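Local coordinates for protein lipid II:glycine glycyltransferase (Staphylococcus aureus, PDB 6SNR) that probably attaches the first glycine of the pentaglycine interpeptide bridge to the lysine of lipid II, using glycyl-tRNA as donor, at residues I6-H11 with A40-V45; F229-D234 with Y303-L308. All coordinates share one frame; numbering follows the deposited sequence.

Overall arrangement
The two contacts belong to different seven-stranded mixed sheets of this FemABX-family protein and lie on opposite sides of the chain's centre, about 37 Å apart between centres. Contact 1 is partly buried, 25 Å from that centre, and sets the start of helix 8-17 on strand 39-47. Contact 2 is buried, 15 Å from it, and pairs strands 226-233 and 302-312, which are neighbours in their sheet although two long helices, 235-262 and 267-297, intervene in sequence. Their chemistry follows: side-chain hydrogen bonds from one arginine and a bridging water in contact 1, a backbone ladder interrupted by a beta bulge, flanked by apolar and CH-pi packing, in contact 2. They share no element.

Contact 1: I6-H11 with A40-V45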
ATOM      1  N   ILE A   6     -18.805 -14.561  17.686  1.00 19.61           N
ATOM      2  CA  ILE A   6     -17.548 -13.931  18.130  1.00 19.88           C
ATOM      3  C   ILE A   6     -17.645 -12.426  18.011  1.00 18.55           C
ATOM      4  O   ILE A   6     -18.425 -11.879  17.204  1.00 19.57           O
ATOM      5  CB  ILE A   6     -16.323 -14.516  17.429  1.00 19.80           C
ATOM      6  CG1 ILE A   6     -16.227 -14.108  15.946  1.00 18.99           C
ATOM      7  CG2 ILE A   6     -16.386 -16.009  17.549  1.00 19.45           C
ATOM      8  CD1 ILE A   6     -15.027 -14.716  15.259  1.00 19.83           C
ATOM      9  N   THR A   7     -16.866 -11.704  18.836  1.00 18.81           N
ATOM     10  CA  THR A   7     -16.940 -10.287  18.854  1.00 19.68           C
ATOM     11  C   THR A   7     -16.242  -9.700  17.627  1.00 18.45           C
ATOM     12  O   THR A   7     -15.514 -10.425  16.942  1.00 19.81           O
ATOM     13  CB  THR A   7     -16.242  -9.669  20.096  1.00 20.28           C
ATOM     14  OG1 THR A   7     -14.842  -9.931  20.040  1.00 22.66           O
ATOM     15  CG2 THR A   7     -16.850 -10.256  21.392  1.00 24.17           C
ATOM     16  N   ASN A   8     -16.448  -8.423  17.385  1.00 19.49           N
ATOM     17  CA  ASN A   8     -15.669  -7.727  16.293  1.00 17.81           C
ATOM     18  C   ASN A   8     -14.145  -7.896  16.453  1.00 19.03           C
ATOM     19  O   ASN A   8     -13.414  -8.195  15.481  1.00 18.04           O
ATOM     20  CB  ASN A   8     -16.021  -6.241  16.208  1.00 19.59           C
ATOM     21  CG  ASN A   8     -17.405  -5.961  15.611  1.00 20.56           C
ATOM     22  OD1 ASN A   8     -18.238  -6.832  15.438  1.00 22.73           O
ATOM     23  ND2 ASN A   8     -17.645  -4.703  15.313  1.00 23.72           N
ATOM     24  N   GLN A   9     -13.650  -7.700  17.686  1.00 20.76           N
ATOM     25  CA  GLN A   9     -12.219  -7.841  17.929  1.00 20.83           C
ATOM     26  C   GLN A   9     -11.721  -9.265  17.711  1.00 20.09           C
ATOM     27  O   GLN A   9     -10.660  -9.475  17.194  1.00 19.78           O
ATOM     28  CB  GLN A   9     -11.869  -7.364  19.341  1.00 23.83           C
ATOM     29  CG  GLN A   9     -11.976  -5.892  19.501  1.00 26.33           C
ATOM     30  CD  GLN A   9     -13.331  -5.466  19.890  1.00 27.82           C
ATOM     31  OE1 GLN A   9     -14.288  -6.272  19.937  1.00 29.58           O
ATOM     32  NE2 GLN A   9     -13.442  -4.186  20.235  1.00 32.74           N
ATOM     33  N   GLU A  10     -12.508 -10.268  18.119  1.00 19.07           N
ATOM     34  CA  GLU A  10     -12.171 -11.639  17.899  1.00 19.52           C
ATOM     35  C   GLU A  10     -12.103 -11.987  16.412  1.00 17.23           C
ATOM     36  O   GLU A  10     -11.211 -12.674  15.987  1.00 17.86           O
ATOM     37  CB  GLU A  10     -13.155 -12.547  18.651  1.00 19.15           C
ATOM     38  CG  GLU A  10     -12.958 -12.472  20.181  1.00 23.56           C
ATOM     39  CD  GLU A  10     -14.080 -13.120  20.981  1.00 27.77           C
ATOM     40  OE1 GLU A  10     -15.242 -13.309  20.530  1.00 25.21           O
ATOM     41  OE2 GLU A  10     -13.781 -13.420  22.167  1.00 33.65           O
ATOM     42  N   HIS A  11     -13.093 -11.547  15.659  1.00 18.52           N
ATOM     43  CA  HIS A  11     -13.103 -11.692  14.188  1.00 15.95           C
ATOM     44  C   HIS A  11     -11.857 -11.071  13.578  1.00 15.52           C
ATOM     45  O   HIS A  11     -11.149 -11.703  12.831  1.00 16.66           O
ATOM     46  CB  HIS A  11     -14.342 -11.001  13.613  1.00 14.98           C
ATOM     47  CG  HIS A  11     -14.403 -11.006  12.119  1.00 16.46           C
ATOM     48  ND1 HIS A  11     -13.847 -10.036  11.304  1.00 18.11           N
ATOM     49  CD2 HIS A  11     -14.950 -11.932  11.294  1.00 13.74           C
ATOM     50  CE1 HIS A  11     -14.124 -10.344  10.030  1.00 14.29           C
ATOM     51  NE2 HIS A  11     -14.737 -11.510  10.006  1.00 19.57           N
ATOM     52  N   ALA A  40     -23.290  -4.636   6.669  1.00 16.87           N
ATOM     53  CA  ALA A  40     -22.513  -5.796   6.969  1.00 16.61           C
ATOM     54  C   ALA A  40     -23.161  -6.805   7.900  1.00 17.64           C
ATOM     55  O   ALA A  40     -23.932  -6.430   8.830  1.00 17.94           O
ATOM     56  CB  ALA A  40     -21.133  -5.391   7.533  1.00 19.66           C
ATOM     57  N   ARG A  41     -22.771  -8.051   7.703  1.00 16.97           N
ATOM     58  CA  ARG A  41     -23.112  -9.161   8.593  1.00 17.54           C
ATOM     59  C   ARG A  41     -21.915 -10.045   8.689  1.00 17.74           C
ATOM     60  O   ARG A  41     -21.116 -10.099   7.762  1.00 19.70           O
ATOM     61  CB  ARG A  41     -24.307  -9.932   8.037  1.00 17.00           C
ATOM     62  CG  ARG A  41     -25.600  -9.131   8.084  1.00 18.37           C
ATOM     63  CD  ARG A  41     -26.171  -8.928   9.502  1.00 20.06           C
ATOM     64  NE  ARG A  41     -26.381 -10.208  10.101  1.00 22.75           N
ATOM     65  CZ  ARG A  41     -27.453 -10.979   9.872  1.00 24.47           C
ATOM     66  NH1 ARG A  41     -28.465 -10.556   9.121  1.00 25.92           N
ATOM     67  NH2 ARG A  41     -27.513 -12.173  10.424  1.00 26.48           N
ATOM     68  N   ARG A  42     -21.738 -10.725   9.812  1.00 15.01           N
ATOM     69  CA  ARG A  42     -20.650 -11.667  10.010  1.00 15.10           C
ATOM     70  C   ARG A  42     -21.152 -13.074  10.278  1.00 15.33           C
ATOM     71  O   ARG A  42     -22.257 -13.271  10.827  1.00 18.04           O
ATOM     72  CB  ARG A  42     -19.692 -11.211  11.160  1.00 16.01           C
ATOM     73  CG  ARG A  42     -18.873  -9.962  10.839  1.00 17.59           C
ATOM     74  CD  ARG A  42     -17.710  -9.854  11.810  1.00 17.00           C
ATOM     75  NE  ARG A  42     -18.185  -9.377  13.147  1.00 16.61           N
ATOM     76  CZ  ARG A  42     -18.285 -10.149  14.234  1.00 17.20           C
ATOM     77  NH1 ARG A  42     -18.057 -11.451  14.195  1.00 18.26           N
ATOM     78  NH2 ARG A  42     -18.701  -9.605  15.390  1.00 19.38           N
ATOM     79  N   ILE A  43     -20.311 -14.036   9.948  1.00 14.74           N
ATOM     80  CA  ILE A  43     -20.469 -15.473  10.258  1.00 16.05           C
ATOM     81  C   ILE A  43     -19.140 -15.989  10.796  1.00 17.91           C
ATOM     82  O   ILE A  43     -18.064 -15.486  10.471  1.00 19.01           O
ATOM     83  CB  ILE A  43     -20.921 -16.338   9.066  1.00 17.07           C
ATOM     84  CG1 ILE A  43     -19.986 -16.203   7.830  1.00 17.91           C
ATOM     85  CG2 ILE A  43     -22.317 -15.909   8.636  1.00 17.52           C
ATOM     86  CD1 ILE A  43     -20.338 -17.071   6.609  1.00 18.61           C
ATOM     87  N   ALA A  44     -19.212 -17.022  11.632  1.00 16.85           N
ATOM     88  CA  ALA A  44     -18.046 -17.726  12.156  1.00 17.73           C
ATOM     89  C   ALA A  44     -18.451 -19.148  12.392  1.00 18.82           C
ATOM     90  O   ALA A  44     -19.583 -19.407  12.773  1.00 18.35           O
ATOM     91  CB  ALA A  44     -17.490 -17.074  13.414  1.00 18.41           C
ATOM     92  N   VAL A  45     -17.546 -20.066  12.110  1.00 19.08           N
ATOM     93  CA  VAL A  45     -17.739 -21.506  12.354  1.00 21.13           C
ATOM     94  C   VAL A  45     -16.487 -22.109  13.028  1.00 20.98           C
ATOM     95  O   VAL A  45     -15.360 -21.601  12.910  1.00 21.56           O
ATOM     96  CB  VAL A  45     -18.031 -22.246  11.034  1.00 20.30           C
ATOM     97  CG1 VAL A  45     -19.255 -21.702  10.313  1.00 19.58           C
ATOM     98  CG2 VAL A  45     -16.805 -22.234  10.137  1.00 20.40           C
TER
HETATM   99  O   HOH W   1     -19.681  -6.992  12.830  1.00 22.99           O
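The guanidinium of Arg-42 lies against the start of helix 8-17, with Asn-8 CA, His-11 CB and the carbonyl oxygen of Thr-7 over one face and Ile-6 O at its edge. The His-11 imidazole in turn receives Arg-42 CD on one face, a CH-pi contact of 3.6 Å from CD to the ring centroid; ring and guanidinium planes are 43° apart.

NH1 and NH2 of Arg-42 both donate to Ile-6 O, end-on and within the guanidinium plane, NH2 at 2.9 Å and NH1 at 3.1 Å. NH2 also donates to Asn-8 OD1 at 2.8 Å, in the plane of an amide that stands almost upright to the guanidinium (84°). A water accepts from Arg-42 NE and donates to Asn-8 OD1. Arginine suits this place because its long chain, bent at chi3 (-76°), offers several N-H groups to the residue before the cap (Ile-6 O) and to the first residue of the helix (Asn-8 OD1). Thr-7 and Glu-10 form a capping box: Thr-7 OG1 accepts from Glu-10 N, and Thr-7 N donates to Glu-10 OE1. Beside it, Ile-6 CD1 packs on the small Ala-44 CB at 3.9 Å.

The N-terminal helix thus packs on the first long strand of its sheet, consistent with a GNAT-like domain; Thr-27 of helix 27-33 also touches Arg-42, while Ile-43 turns away to helix 83-99.

Contact 2: F229-D234 with Y303-L308; sequences FLVKLD and YLSGAL
Leu-230 and Lys-232 hold the Tyr-303 ring between them, and four backbone bonds join their antiparallel strands. Phe-229 and Ala-307 exchange two, Val-231 N donates to Ser-305 O at 2.9 Å, and Leu-304 N to Val-231 O at 2.8 Å. Leu-304 and Ser-305 together lie opposite Val-231, a classic beta bulge with the extra residue at Leu-304. Gly-306 CA approaches Phe-229 O to 3.1 Å as a CA-H...O contact; lacking a side chain, the glycine also lets Leu-230 CD2 lie over the strand.

In CH-pi contacts, Leu-230 CD1 sits over one side of the ring, 4.2 Å from its centroid, and Lys-232 CE over the other, 3.6 Å from Tyr-303 CZ. The lysine chain leaves with CG opposite its own N (chi1 -171°), which lays its methylenes along the ring. NZ hydrogen-bonds to Glu-300 O, and Tyr-303 OH to Glu-182 OE1.

On the reverse face, Val-231 CG2 meets Ser-305 OG at 3.1 Å, beside helix 332-347.

The pair closes the base of the helical hairpin 235-262/267-297, the coiled-coil arm of Fem ligases, whose first helix Asp-234 caps at Glu-237 N. With Val-231 O taken by Leu-304 N at the bulge, Ser-305 N is buried without a partner, as is its OG, probably at some cost in energy.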
ATOM      1  N   PHE A 229       1.620   9.119   5.433  1.00 18.38           N
ATOM      2  CA  PHE A 229       3.038   9.562   5.423  1.00 19.42           C
ATOM      3  C   PHE A 229       3.089  10.761   4.509  1.00 18.64           C
ATOM      4  O   PHE A 229       2.415  10.769   3.480  1.00 18.52           O
ATOM      5  CB  PHE A 229       3.981   8.446   4.935  1.00 18.52           C
ATOM      6  CG  PHE A 229       4.105   7.322   5.887  1.00 19.57           C
ATOM      7  CD1 PHE A 229       3.118   6.355   5.943  1.00 19.83           C
ATOM      8  CD2 PHE A 229       5.156   7.246   6.772  1.00 21.11           C
ATOM      9  CE1 PHE A 229       3.177   5.357   6.873  1.00 20.07           C
ATOM     10  CE2 PHE A 229       5.241   6.207   7.684  1.00 22.42           C
ATOM     11  CZ  PHE A 229       4.222   5.257   7.726  1.00 21.08           C
ATOM     12  N   LEU A 230       3.929  11.755   4.863  1.00 18.98           N
ATOM     13  CA  LEU A 230       4.125  12.950   4.039  1.00 22.31           C
ATOM     14  C   LEU A 230       5.640  13.193   3.915  1.00 21.01           C
ATOM     15  O   LEU A 230       6.394  12.992   4.902  1.00 23.52           O
ATOM     16  CB  LEU A 230       3.476  14.131   4.724  1.00 21.73           C
ATOM     17  CG  LEU A 230       1.975  14.150   4.867  1.00 22.53           C
ATOM     18  CD1 LEU A 230       1.520  15.388   5.624  1.00 23.25           C
ATOM     19  CD2 LEU A 230       1.336  14.097   3.502  1.00 22.61           C
ATOM     20  N   VAL A 231       6.081  13.650   2.753  1.00 21.86           N
ATOM     21  CA  VAL A 231       7.532  13.948   2.553  1.00 20.75           C
ATOM     22  C   VAL A 231       7.689  15.470   2.455  1.00 21.25           C
ATOM     23  O   VAL A 231       7.023  16.099   1.644  1.00 22.35           O
ATOM     24  CB  VAL A 231       8.077  13.298   1.292  1.00 21.27           C
ATOM     25  CG1 VAL A 231       9.556  13.642   1.085  1.00 23.37           C
ATOM     26  CG2 VAL A 231       7.894  11.776   1.355  1.00 22.11           C
ATOM     27  N   LYS A 232       8.578  16.006   3.291  1.00 25.21           N
ATOM     28  CA  LYS A 232       8.794  17.439   3.439  1.00 27.32           C
ATOM     29  C   LYS A 232      10.229  17.810   3.004  1.00 27.24           C
ATOM     30  O   LYS A 232      11.189  17.097   3.288  1.00 26.60           O
ATOM     31  CB  LYS A 232       8.628  17.825   4.897  1.00 31.35           C
ATOM     32  CG  LYS A 232       8.623  19.329   5.132  1.00 36.20           C
ATOM     33  CD  LYS A 232       8.215  19.654   6.552  1.00 38.44           C
ATOM     34  CE  LYS A 232       7.137  20.707   6.579  1.00 40.98           C
ATOM     35  NZ  LYS A 232       7.044  21.263   7.956  1.00 41.98           N
ATOM     36  N   LEU A 233      10.346  18.955   2.346  1.00 28.82           N
ATOM     37  CA  LEU A 233      11.640  19.583   2.099  1.00 27.79           C
ATOM     38  C   LEU A 233      11.634  20.793   3.020  1.00 25.43           C
ATOM     39  O   LEU A 233      10.781  21.665   2.854  1.00 29.46           O
ATOM     40  CB  LEU A 233      11.743  20.023   0.651  1.00 28.57           C
ATOM     41  CG  LEU A 233      12.951  20.943   0.332  1.00 30.44           C
ATOM     42  CD1 LEU A 233      14.255  20.266   0.768  1.00 32.47           C
ATOM     43  CD2 LEU A 233      12.982  21.262  -1.153  1.00 33.61           C
ATOM     44  N   ASP A 234      12.514  20.803   4.013  1.00 28.15           N
ATOM     45  CA  ASP A 234      12.530  21.876   5.006  1.00 29.28           C
ATOM     46  C   ASP A 234      13.826  22.674   4.868  1.00 29.77           C
ATOM     47  O   ASP A 234      14.895  22.166   5.209  1.00 32.87           O
ATOM     48  CB  ASP A 234      12.464  21.360   6.430  1.00 30.76           C
ATOM     49  CG  ASP A 234      12.196  22.477   7.415  1.00 33.42           C
ATOM     50  OD1 ASP A 234      11.073  23.033   7.391  1.00 37.76           O
ATOM     51  OD2 ASP A 234      13.111  22.853   8.172  1.00 37.03           O
ATOM     52  N   TYR A 303       5.607  20.361   1.398  1.00 27.59           N
ATOM     53  CA  TYR A 303       5.365  18.928   1.228  1.00 26.12           C
ATOM     54  C   TYR A 303       5.343  18.576  -0.252  1.00 24.13           C
ATOM     55  O   TYR A 303       4.682  19.234  -1.043  1.00 26.76           O
ATOM     56  CB  TYR A 303       4.043  18.545   1.891  1.00 24.83           C
ATOM     57  CG  TYR A 303       4.131  18.539   3.389  1.00 23.95           C
ATOM     58  CD1 TYR A 303       4.822  17.546   4.069  1.00 21.66           C
ATOM     59  CD2 TYR A 303       3.503  19.516   4.143  1.00 25.58           C
ATOM     60  CE1 TYR A 303       4.920  17.515   5.453  1.00 25.01           C
ATOM     61  CE2 TYR A 303       3.581  19.497   5.527  1.00 25.67           C
ATOM     62  CZ  TYR A 303       4.285  18.513   6.189  1.00 26.94           C
ATOM     63  OH  TYR A 303       4.364  18.513   7.579  1.00 30.47           O
ATOM     64  N   LEU A 304       6.056  17.497  -0.587  1.00 25.74           N
ATOM     65  CA  LEU A 304       6.259  17.039  -1.937  1.00 24.42           C
ATOM     66  C   LEU A 304       5.494  15.790  -2.337  1.00 22.39           C
ATOM     67  O   LEU A 304       5.155  15.607  -3.505  1.00 22.47           O
ATOM     68  CB  LEU A 304       7.753  16.707  -2.107  1.00 24.88           C
ATOM     69  CG  LEU A 304       8.731  17.877  -1.908  1.00 25.49           C
ATOM     70  CD1 LEU A 304      10.130  17.431  -2.275  1.00 25.88           C
ATOM     71  CD2 LEU A 304       8.289  19.088  -2.696  1.00 26.35           C
ATOM     72  N   SER A 305       5.300  14.881  -1.385  1.00 22.19           N
ATOM     73  CA  SER A 305       4.578  13.655  -1.694  1.00 22.51           C
ATOM     74  C   SER A 305       3.870  13.155  -0.449  1.00 19.59           C
ATOM     75  O   SER A 305       4.136  13.608   0.648  1.00 20.50           O
ATOM     76  CB  SER A 305       5.494  12.583  -2.259  1.00 25.02           C
ATOM     77  OG  SER A 305       6.443  12.114  -1.334  1.00 23.82           O
ATOM     78  N   GLY A 306       2.994  12.180  -0.625  1.00 19.22           N
ATOM     79  CA  GLY A 306       2.273  11.592   0.504  1.00 19.34           C
ATOM     80  C   GLY A 306       1.648  10.272   0.088  1.00 17.77           C
ATOM     81  O   GLY A 306       1.514   9.971  -1.126  1.00 18.45           O
ATOM     82  N   ALA A 307       1.341   9.451   1.099  1.00 19.16           N
ATOM     83  CA  ALA A 307       0.724   8.171   0.840  1.00 19.21           C
ATOM     84  C   ALA A 307      -0.013   7.627   2.047  1.00 18.61           C
ATOM     85  O   ALA A 307       0.302   7.944   3.189  1.00 18.67           O
ATOM     86  CB  ALA A 307       1.789   7.196   0.429  1.00 20.05           C
ATOM     87  N   LEU A 308      -0.993   6.759   1.760  1.00 17.64           N
ATOM     88  CA  LEU A 308      -1.706   6.009   2.778  1.00 18.63           C
ATOM     89  C   LEU A 308      -1.288   4.540   2.779  1.00 17.76           C
ATOM     90  O   LEU A 308      -1.293   3.904   1.718  1.00 17.39           O
ATOM     91  CB  LEU A 308      -3.188   6.156   2.501  1.00 19.62           C
ATOM     92  CG  LEU A 308      -3.873   7.482   2.838  1.00 22.83           C
ATOM     93  CD1 LEU A 308      -5.297   7.531   2.259  1.00 25.95           C
ATOM     94  CD2 LEU A 308      -3.916   7.705   4.330  1.00 26.39           C
TER